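Local coordinates for cupin type-2 domain-containing protein (Burkholderia xenovorans, PDB 2O8Q) that is of unknown function but binds a nickel ion in its crystal structure and has the fold of the cupin type-2 family, at residues V70-I82 / L87-H101. Sequence-based numbering, arbitrary orientation. Where two conformers were deposited one is given.
Sequences VLRGWVEFEYEDI and LEAGGSAFQPPGVRH. With NI (nickel (II) ion), chain C.
Leu87 overlaps Val70 and Phe77 at one end of the contact: its CD1 lies at the edge of the Phe77 ring, 3.9 Å from CE2, while its CB meets Val70 CG2. Val75 runs alongside Leu87, and their backbones pair antiparallel through Val75 N to Leu87 O (2.9 Å) and Leu87 N to Val75 O (2.8 Å). Where the chain turns back at Glu88 to Gly91, a type II turn, Val70 is gripped twice: its N reaches Gly91 O in a nearly straight bond (175°) and its O accepts from Gly90 N. One water bridges Gly73 O and Ala89 N. At the other end the Tyr79 side chain crosses His101 obliquely, its CD1 3.5 Å from His101 CB, and its hydroxyl ends near Ala93 CB. Glu80 and Arg100 extend side by side; in the conformer given, one of two for Glu80, Arg100 NH1 makes a salt bridge to Glu80 OE1 (2.9 Å), with carboxylate and guanidinium planes perpendicular. With CG between its backbone N and carbonyl carbon (chi1 67°), His101 turns its imidazole so that ND1 donates to Val99 O (2.8 Å), which fixes the ring's rotation, and NE2 binds nickel at 2.1 Å. His59, His61 and three waters complete the octahedral metal site, set among antiparallel strands as in the cupin beta-barrel.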
ATOM      1  N   VAL A  70      21.198  -0.310  -0.400  1.00 18.71           N
ATOM      2  CA  VAL A  70      22.461  -0.834   0.120  1.00 18.00           C
ATOM      3  C   VAL A  70      23.157   0.182   1.013  1.00 18.96           C
ATOM      4  O   VAL A  70      23.431   1.318   0.620  1.00 18.91           O
ATOM      5  CB  VAL A  70      23.393  -1.304  -1.005  1.00 18.73           C
ATOM      6  CG1 VAL A  70      24.692  -1.859  -0.382  1.00 19.26           C
ATOM      7  CG2 VAL A  70      22.686  -2.351  -1.857  1.00 19.93           C
ATOM      8  N   LEU A  71      23.462  -0.259   2.248  1.00 20.30           N
ATOM      9  CA  LEU A  71      24.072   0.617   3.266  1.00 20.14           C
ATOM     10  C   LEU A  71      25.600   0.461   3.319  1.00 19.28           C
ATOM     11  O   LEU A  71      26.321   1.379   3.708  1.00 21.62           O
ATOM     12  CB  LEU A  71      23.451   0.293   4.632  1.00 18.92           C
ATOM     13  CG  LEU A  71      21.934   0.496   4.730  1.00 21.00           C
ATOM     14  CD1 LEU A  71      21.399  -0.118   6.034  1.00 20.61           C
ATOM     15  CD2 LEU A  71      21.579   1.984   4.593  1.00 23.05           C
ATOM     16  N   ARG A  72      26.088  -0.746   2.996  1.00 19.28           N
ATOM     17  CA  ARG A  72      27.521  -1.097   3.102  1.00 18.94           C
ATOM     18  C   ARG A  72      27.767  -2.303   2.219  1.00 19.56           C
ATOM     19  O   ARG A  72      26.908  -3.142   2.046  1.00 21.23           O
ATOM     20  CB  ARG A  72      27.872  -1.448   4.546  1.00 20.39           C
ATOM     21  CG  ARG A  72      29.366  -1.624   4.814  1.00 26.66           C
ATOM     22  CD  ARG A  72      29.650  -2.029   6.298  1.00 29.39           C
ATOM     23  NE  ARG A  72      28.954  -3.279   6.655  1.00 42.94           N
ATOM     24  CZ  ARG A  72      29.423  -4.220   7.480  1.00 51.65           C
ATOM     25  NH1 ARG A  72      30.624  -4.081   8.055  1.00 60.12           N
ATOM     26  NH2 ARG A  72      28.695  -5.321   7.721  1.00 41.96           N
ATOM     27  N   GLY A  73      28.951  -2.342   1.620  1.00 20.15           N
ATOM     28  CA  GLY A  73      29.342  -3.490   0.833  1.00 18.64           C
ATOM     29  C   GLY A  73      28.724  -3.450  -0.529  1.00 19.47           C
ATOM     30  O   GLY A  73      28.408  -2.376  -1.070  1.00 20.70           O
ATOM     31  N   TRP A  74      28.588  -4.633  -1.129  1.00 18.83           N
ATOM     32  CA  TRP A  74      28.001  -4.722  -2.450  1.00 18.70           C
ATOM     33  C   TRP A  74      27.264  -6.034  -2.610  1.00 18.57           C
ATOM     34  O   TRP A  74      27.490  -6.978  -1.889  1.00 19.09           O
ATOM     35  CB  TRP A  74      29.094  -4.561  -3.524  1.00 19.16           C
ATOM     36  CG  TRP A  74      30.193  -5.601  -3.514  1.00 19.05           C
ATOM     37  CD1 TRP A  74      31.466  -5.437  -3.031  1.00 20.36           C
ATOM     38  CD2 TRP A  74      30.130  -6.973  -3.995  1.00 17.80           C
ATOM     39  NE1 TRP A  74      32.187  -6.602  -3.166  1.00 20.98           N
ATOM     40  CE2 TRP A  74      31.401  -7.552  -3.756  1.00 18.57           C
ATOM     41  CE3 TRP A  74      29.139  -7.760  -4.612  1.00 20.84           C
ATOM     42  CZ2 TRP A  74      31.677  -8.871  -4.070  1.00 16.83           C
ATOM     43  CZ3 TRP A  74      29.430  -9.072  -4.924  1.00 17.74           C
ATOM     44  CH2 TRP A  74      30.679  -9.600  -4.663  1.00 17.90           C
ATOM     45  N   VAL A  75      26.308  -6.049  -3.525  1.00 18.51           N
ATOM     46  CA  VAL A  75      25.532  -7.256  -3.788  1.00 19.10           C
ATOM     47  C   VAL A  75      25.148  -7.227  -5.268  1.00 19.07           C
ATOM     48  O   VAL A  75      24.859  -6.163  -5.824  1.00 19.73           O
ATOM     49  CB  VAL A  75      24.263  -7.309  -2.916  1.00 21.32           C
ATOM     50  CG1 VAL A  75      23.389  -6.042  -3.079  1.00 20.87           C
ATOM     51  CG2 VAL A  75      23.461  -8.575  -3.164  1.00 18.57           C
ATOM     52  N   GLU A  76      25.185  -8.398  -5.922  1.00 15.75           N
ATOM     53  CA  GLU A  76      24.796  -8.530  -7.336  1.00 17.09           C
ATOM     54  C   GLU A  76      23.537  -9.399  -7.398  1.00 18.12           C
ATOM     55  O   GLU A  76      23.498 -10.541  -6.907  1.00 19.18           O
ATOM     56  CB  GLU A  76      25.933  -9.170  -8.141  1.00 16.94           C
ATOM     57  CG  GLU A  76      25.706  -9.158  -9.636  1.00 18.84           C
ATOM     58  CD  GLU A  76      26.848  -9.697 -10.426  1.00 22.72           C
ATOM     59  OE1 GLU A  76      27.380 -10.754 -10.030  1.00 20.48           O
ATOM     60  OE2 GLU A  76      27.234  -9.055 -11.444  1.00 25.67           O
ATOM     61  N   PHE A  77      22.507  -8.815  -8.025  1.00 19.20           N
ATOM     62  CA  PHE A  77      21.240  -9.461  -8.273  1.00 20.59           C
ATOM     63  C   PHE A  77      21.120  -9.729  -9.758  1.00 18.66           C
ATOM     64  O   PHE A  77      21.889  -9.218 -10.602  1.00 21.27           O
ATOM     65  CB  PHE A  77      20.113  -8.498  -7.897  1.00 18.97           C
ATOM     66  CG  PHE A  77      20.032  -8.182  -6.413  1.00 21.09           C
ATOM     67  CD1 PHE A  77      19.963  -9.202  -5.493  1.00 24.03           C
ATOM     68  CD2 PHE A  77      19.937  -6.869  -5.970  1.00 29.77           C
ATOM     69  CE1 PHE A  77      19.860  -8.923  -4.123  1.00 27.58           C
ATOM     70  CE2 PHE A  77      19.787  -6.581  -4.608  1.00 29.95           C
ATOM     71  CZ  PHE A  77      19.752  -7.589  -3.694  1.00 26.00           C
ATOM     72  N   GLU A  78      20.198 -10.611 -10.131  1.00 17.09           N
ATOM     73  CA  GLU A  78      19.869 -10.832 -11.523  1.00 17.64           C
ATOM     74  C   GLU A  78      18.354 -10.865 -11.630  1.00 17.76           C
ATOM     75  O   GLU A  78      17.688 -11.489 -10.817  1.00 19.76           O
ATOM     76  CB  GLU A  78      20.473 -12.125 -12.091  1.00 19.02           C
ATOM     77  CG  GLU A  78      20.336 -12.217 -13.579  1.00 19.83           C
ATOM     78  CD  GLU A  78      20.842 -13.528 -14.172  1.00 23.62           C
ATOM     79  OE1 GLU A  78      21.421 -14.346 -13.417  1.00 20.93           O
ATOM     80  OE2 GLU A  78      20.667 -13.723 -15.400  1.00 27.64           O
ATOM     81  N   TYR A  79      17.855 -10.180 -12.659  1.00 21.55           N
ATOM     82  CA  TYR A  79      16.437 -10.027 -12.868  1.00 21.83           C
ATOM     83  C   TYR A  79      16.013 -10.560 -14.193  1.00 22.99           C
ATOM     84  O   TYR A  79      16.752 -10.469 -15.161  1.00 22.48           O
ATOM     85  CB  TYR A  79      16.017  -8.556 -12.798  1.00 25.09           C
ATOM     86  CG  TYR A  79      16.257  -8.019 -11.425  1.00 20.91           C
ATOM     87  CD1 TYR A  79      15.348  -8.235 -10.345  1.00 19.19           C
ATOM     88  CD2 TYR A  79      17.421  -7.261 -11.140  1.00 21.04           C
ATOM     89  CE1 TYR A  79      15.624  -7.803  -9.098  1.00 19.86           C
ATOM     90  CE2 TYR A  79      17.675  -6.835  -9.878  1.00 19.54           C
ATOM     91  CZ  TYR A  79      16.753  -7.049  -8.854  1.00 18.87           C
ATOM     92  OH  TYR A  79      17.010  -6.624  -7.596  1.00 20.77           O
ATOM     93  N   GLU A  80      14.797 -11.085 -14.249  0.50 23.37           N
ATOM     94  CA  GLU A  80      14.313 -11.577 -15.517  0.50 22.36           C
ATOM     95  C   GLU A  80      14.323 -10.410 -16.530  0.50 22.45           C
ATOM     96  O   GLU A  80      14.885 -10.547 -17.635  0.50 21.16           O
ATOM     97  CB  GLU A  80      12.930 -12.215 -15.374  0.50 22.84           C
ATOM     98  CG  GLU A  80      12.586 -13.106 -16.561  0.50 25.37           C
ATOM     99  CD  GLU A  80      11.194 -13.641 -16.546  0.50 25.67           C
ATOM    100  OE1 GLU A  80      10.443 -13.357 -15.595  0.50 27.92           O
ATOM    101  OE2 GLU A  80      10.838 -14.353 -17.509  0.50 31.50           O
ATOM    102  N   ASP A  81      13.794  -9.248 -16.126  1.00 23.34           N
ATOM    103  CA  ASP A  81      13.613  -8.116 -17.060  1.00 25.64           C
ATOM    104  C   ASP A  81      14.863  -7.354 -17.451  1.00 28.71           C
ATOM    105  O   ASP A  81      15.062  -7.093 -18.649  1.00 28.42           O
ATOM    106  CB  ASP A  81      12.474  -7.128 -16.674  1.00 25.84           C
ATOM    107  CG  ASP A  81      12.551  -6.579 -15.262  1.00 27.69           C
ATOM    108  OD1 ASP A  81      13.419  -7.029 -14.440  1.00 22.62           O
ATOM    109  OD2 ASP A  81      11.684  -5.703 -14.961  1.00 27.23           O
ATOM    110  N   ILE A  82      15.731  -7.043 -16.483  1.00 27.46           N
ATOM    111  CA  ILE A  82      16.924  -6.198 -16.768  1.00 26.01           C
ATOM    112  C   ILE A  82      18.306  -6.871 -16.644  1.00 26.06           C
ATOM    113  O   ILE A  82      19.317  -6.217 -16.878  1.00 26.18           O
ATOM    114  CB  ILE A  82      16.945  -4.895 -15.880  1.00 26.05           C
ATOM    115  CG1 ILE A  82      17.069  -5.247 -14.401  1.00 26.89           C
ATOM    116  CG2 ILE A  82      15.672  -4.061 -16.086  1.00 26.32           C
ATOM    117  CD1 ILE A  82      17.333  -4.058 -13.473  1.00 24.23           C
ATOM    118  N   LEU A  87      25.169  -3.670  -7.116  1.00 19.88           N
ATOM    119  CA  LEU A  87      24.870  -2.526  -6.300  1.00 19.83           C
ATOM    120  C   LEU A  87      25.929  -2.341  -5.219  1.00 21.19           C
ATOM    121  O   LEU A  87      26.279  -3.301  -4.539  1.00 24.22           O
ATOM    122  CB  LEU A  87      23.522  -2.714  -5.569  1.00 21.59           C
ATOM    123  CG  LEU A  87      22.244  -2.799  -6.358  1.00 27.56           C
ATOM    124  CD1 LEU A  87      21.025  -2.968  -5.345  1.00 25.54           C
ATOM    125  CD2 LEU A  87      22.107  -1.552  -7.209  1.00 28.20           C
ATOM    126  N   GLU A  88      26.367  -1.103  -5.014  1.00 19.10           N
ATOM    127  CA  GLU A  88      27.282  -0.770  -3.932  1.00 18.05           C
ATOM    128  C   GLU A  88      26.534   0.139  -2.964  1.00 19.48           C
ATOM    129  O   GLU A  88      25.352   0.447  -3.204  1.00 19.28           O
ATOM    130  CB  GLU A  88      28.493   0.001  -4.470  1.00 20.44           C
ATOM    131  CG  GLU A  88      29.305  -0.702  -5.516  1.00 21.97           C
ATOM    132  CD  GLU A  88      30.460   0.186  -5.963  1.00 23.42           C
ATOM    133  OE1 GLU A  88      31.497   0.138  -5.291  1.00 30.78           O
ATOM    134  OE2 GLU A  88      30.306   0.925  -6.956  1.00 31.43           O
ATOM    135  N   ALA A  89      27.215   0.626  -1.923  1.00 19.03           N
ATOM    136  CA  ALA A  89      26.536   1.529  -0.961  1.00 19.50           C
ATOM    137  C   ALA A  89      25.869   2.682  -1.719  1.00 19.11           C
ATOM    138  O   ALA A  89      26.509   3.291  -2.617  1.00 19.61           O
ATOM    139  CB  ALA A  89      27.494   2.055   0.108  1.00 20.77           C
ATOM    140  N   GLY A  90      24.621   2.991  -1.342  1.00 19.43           N
ATOM    141  CA  GLY A  90      23.879   4.081  -1.958  1.00 17.48           C
ATOM    142  C   GLY A  90      23.036   3.601  -3.111  1.00 19.01           C
ATOM    143  O   GLY A  90      22.236   4.356  -3.604  1.00 19.00           O
ATOM    144  N   GLY A  91      23.266   2.364  -3.568  1.00 19.36           N
ATOM    145  CA  GLY A  91      22.487   1.785  -4.656  1.00 17.19           C
ATOM    146  C   GLY A  91      21.148   1.268  -4.172  1.00 17.79           C
ATOM    147  O   GLY A  91      21.030   0.797  -3.022  1.00 17.91           O
ATOM    148  N   SER A  92      20.147   1.302  -5.047  1.00 19.07           N
ATOM    149  CA  SER A  92      18.817   0.845  -4.683  1.00 18.31           C
ATOM    150  C   SER A  92      18.236   0.018  -5.790  1.00 18.81           C
ATOM    151  O   SER A  92      18.562   0.220  -6.976  1.00 18.79           O
ATOM    152  CB  SER A  92      17.925   2.040  -4.406  1.00 20.14           C
ATOM    153  OG  SER A  92      17.822   2.935  -5.500  1.00 19.34           O
ATOM    154  N   ALA A  93      17.399  -0.947  -5.404  1.00 17.92           N
ATOM    155  CA  ALA A  93      16.720  -1.776  -6.358  1.00 16.33           C
ATOM    156  C   ALA A  93      15.267  -1.895  -5.948  1.00 18.91           C
ATOM    157  O   ALA A  93      14.947  -2.441  -4.883  1.00 19.08           O
ATOM    158  CB  ALA A  93      17.329  -3.187  -6.447  1.00 19.30           C
ATOM    159  N   PHE A  94      14.386  -1.402  -6.808  1.00 17.36           N
ATOM    160  CA  PHE A  94      12.943  -1.578  -6.660  1.00 17.90           C
ATOM    161  C   PHE A  94      12.578  -2.854  -7.442  1.00 17.22           C
ATOM    162  O   PHE A  94      12.861  -2.953  -8.646  1.00 18.09           O
ATOM    163  CB  PHE A  94      12.175  -0.375  -7.209  1.00 19.77           C
ATOM    164  CG  PHE A  94      10.701  -0.642  -7.401  1.00 18.34           C
ATOM    165  CD1 PHE A  94       9.830  -0.722  -6.319  1.00 18.76           C
ATOM    166  CD2 PHE A  94      10.218  -0.947  -8.642  1.00 19.43           C
ATOM    167  CE1 PHE A  94       8.498  -1.038  -6.523  1.00 19.46           C
ATOM    168  CE2 PHE A  94       8.886  -1.267  -8.797  1.00 20.37           C
ATOM    169  CZ  PHE A  94       8.071  -1.299  -7.748  1.00 21.19           C
ATOM    170  N   GLN A  95      11.959  -3.819  -6.727  1.00 17.56           N
ATOM    171  CA  GLN A  95      11.610  -5.102  -7.292  1.00 17.43           C
ATOM    172  C   GLN A  95      10.093  -5.153  -7.444  1.00 17.24           C
ATOM    173  O   GLN A  95       9.370  -5.237  -6.473  1.00 18.91           O
ATOM    174  CB  GLN A  95      12.054  -6.238  -6.429  1.00 18.01           C
ATOM    175  CG  GLN A  95      13.556  -6.264  -6.277  1.00 17.91           C
ATOM    176  CD  GLN A  95      14.103  -7.554  -5.645  1.00 21.84           C
ATOM    177  OE1 GLN A  95      13.341  -8.412  -5.065  1.00 23.57           O
ATOM    178  NE2 GLN A  95      15.424  -7.730  -5.758  1.00 21.22           N
ATOM    179  N   PRO A  96       9.628  -5.169  -8.683  1.00 18.02           N
ATOM    180  CA  PRO A  96       8.195  -5.243  -8.906  1.00 18.26           C
ATOM    181  C   PRO A  96       7.551  -6.459  -8.266  1.00 18.53           C
ATOM    182  O   PRO A  96       8.193  -7.498  -8.073  1.00 18.07           O
ATOM    183  CB  PRO A  96       8.069  -5.367 -10.474  1.00 20.24           C
ATOM    184  CG  PRO A  96       9.307  -4.740 -10.986  1.00 21.34           C
ATOM    185  CD  PRO A  96      10.376  -5.008  -9.969  1.00 18.58           C
ATOM    186  N   PRO A  97       6.259  -6.363  -7.994  1.00 18.45           N
ATOM    187  CA  PRO A  97       5.550  -7.493  -7.401  1.00 18.95           C
ATOM    188  C   PRO A  97       5.793  -8.821  -8.122  1.00 18.16           C
ATOM    189  O   PRO A  97       5.528  -8.959  -9.311  1.00 19.83           O
ATOM    190  CB  PRO A  97       4.061  -7.052  -7.525  1.00 17.91           C
ATOM    191  CG  PRO A  97       4.131  -5.576  -7.392  1.00 19.60           C
ATOM    192  CD  PRO A  97       5.361  -5.198  -8.209  1.00 19.13           C
ATOM    193  N   GLY A  98       6.354  -9.774  -7.399  1.00 20.46           N
ATOM    194  CA  GLY A  98       6.570 -11.098  -7.931  1.00 19.58           C
ATOM    195  C   GLY A  98       7.620 -11.267  -9.027  1.00 19.44           C
ATOM    196  O   GLY A  98       7.663 -12.287  -9.711  1.00 21.92           O
ATOM    197  N   VAL A  99       8.477 -10.255  -9.207  1.00 18.14           N
ATOM    198  CA  VAL A  99       9.482 -10.325 -10.254  1.00 18.89           C
ATOM    199  C   VAL A  99      10.380 -11.548 -10.043  1.00 18.73           C
ATOM    200  O   VAL A  99      10.749 -11.834  -8.889  1.00 18.65           O
ATOM    201  CB  VAL A  99      10.328  -9.017 -10.360  1.00 18.95           C
ATOM    202  CG1 VAL A  99      11.212  -8.796  -9.199  1.00 19.60           C
ATOM    203  CG2 VAL A  99      11.189  -9.014 -11.645  1.00 21.92           C
ATOM    204  N   ARG A 100      10.695 -12.269 -11.128  1.00 19.39           N
ATOM    205  CA  ARG A 100      11.615 -13.397 -11.034  1.00 18.29           C
ATOM    206  C   ARG A 100      13.017 -12.865 -10.923  1.00 19.09           C
ATOM    207  O   ARG A 100      13.442 -12.031 -11.720  1.00 20.07           O
ATOM    208  CB  ARG A 100      11.473 -14.349 -12.216  1.00 20.38           C
ATOM    209  CG  ARG A 100      10.150 -15.048 -12.291  1.00 23.26           C
ATOM    210  CD  ARG A 100      10.158 -15.996 -13.500  1.00 29.11           C
ATOM    211  NE  ARG A 100       8.864 -16.599 -13.733  1.00 34.46           N
ATOM    212  CZ  ARG A 100       7.859 -16.012 -14.391  1.00 52.39           C
ATOM    213  NH1 ARG A 100       7.977 -14.775 -14.885  1.00 53.24           N
ATOM    214  NH2 ARG A 100       6.711 -16.665 -14.544  1.00 56.12           N
ATOM    215  N   HIS A 101      13.724 -13.298  -9.890  1.00 18.55           N
ATOM    216  CA  HIS A 101      15.059 -12.764  -9.619  1.00 19.86           C
ATOM    217  C   HIS A 101      15.891 -13.734  -8.803  1.00 21.30           C
ATOM    218  O   HIS A 101      15.414 -14.743  -8.299  1.00 18.84           O
ATOM    219  CB  HIS A 101      14.982 -11.423  -8.900  1.00 20.19           C
ATOM    220  CG  HIS A 101      14.423 -11.545  -7.525  1.00 17.79           C
ATOM    221  ND1 HIS A 101      13.094 -11.830  -7.283  1.00 18.22           N
ATOM    222  CD2 HIS A 101      15.027 -11.511  -6.306  1.00 18.98           C
ATOM    223  CE1 HIS A 101      12.920 -11.966  -5.975  1.00 17.99           C
ATOM    224  NE2 HIS A 101      14.068 -11.757  -5.362  1.00 19.66           N
TER
HETATM  225 NI    NI C 300      14.535 -12.417  -3.375  1.00 18.21          NI
HETATM  226  O   HOH W   1      29.912  -0.256  -1.090  1.00 27.01           O
HETATM  227  O   HOH W   2      14.514 -10.422  -2.643  1.00 17.80           O
HETATM  228  O   HOH W   3      15.244 -13.150  -1.482  1.00 22.96           O
HETATM  229  O   HOH W   4      16.627 -12.145  -3.790  1.00 19.70           O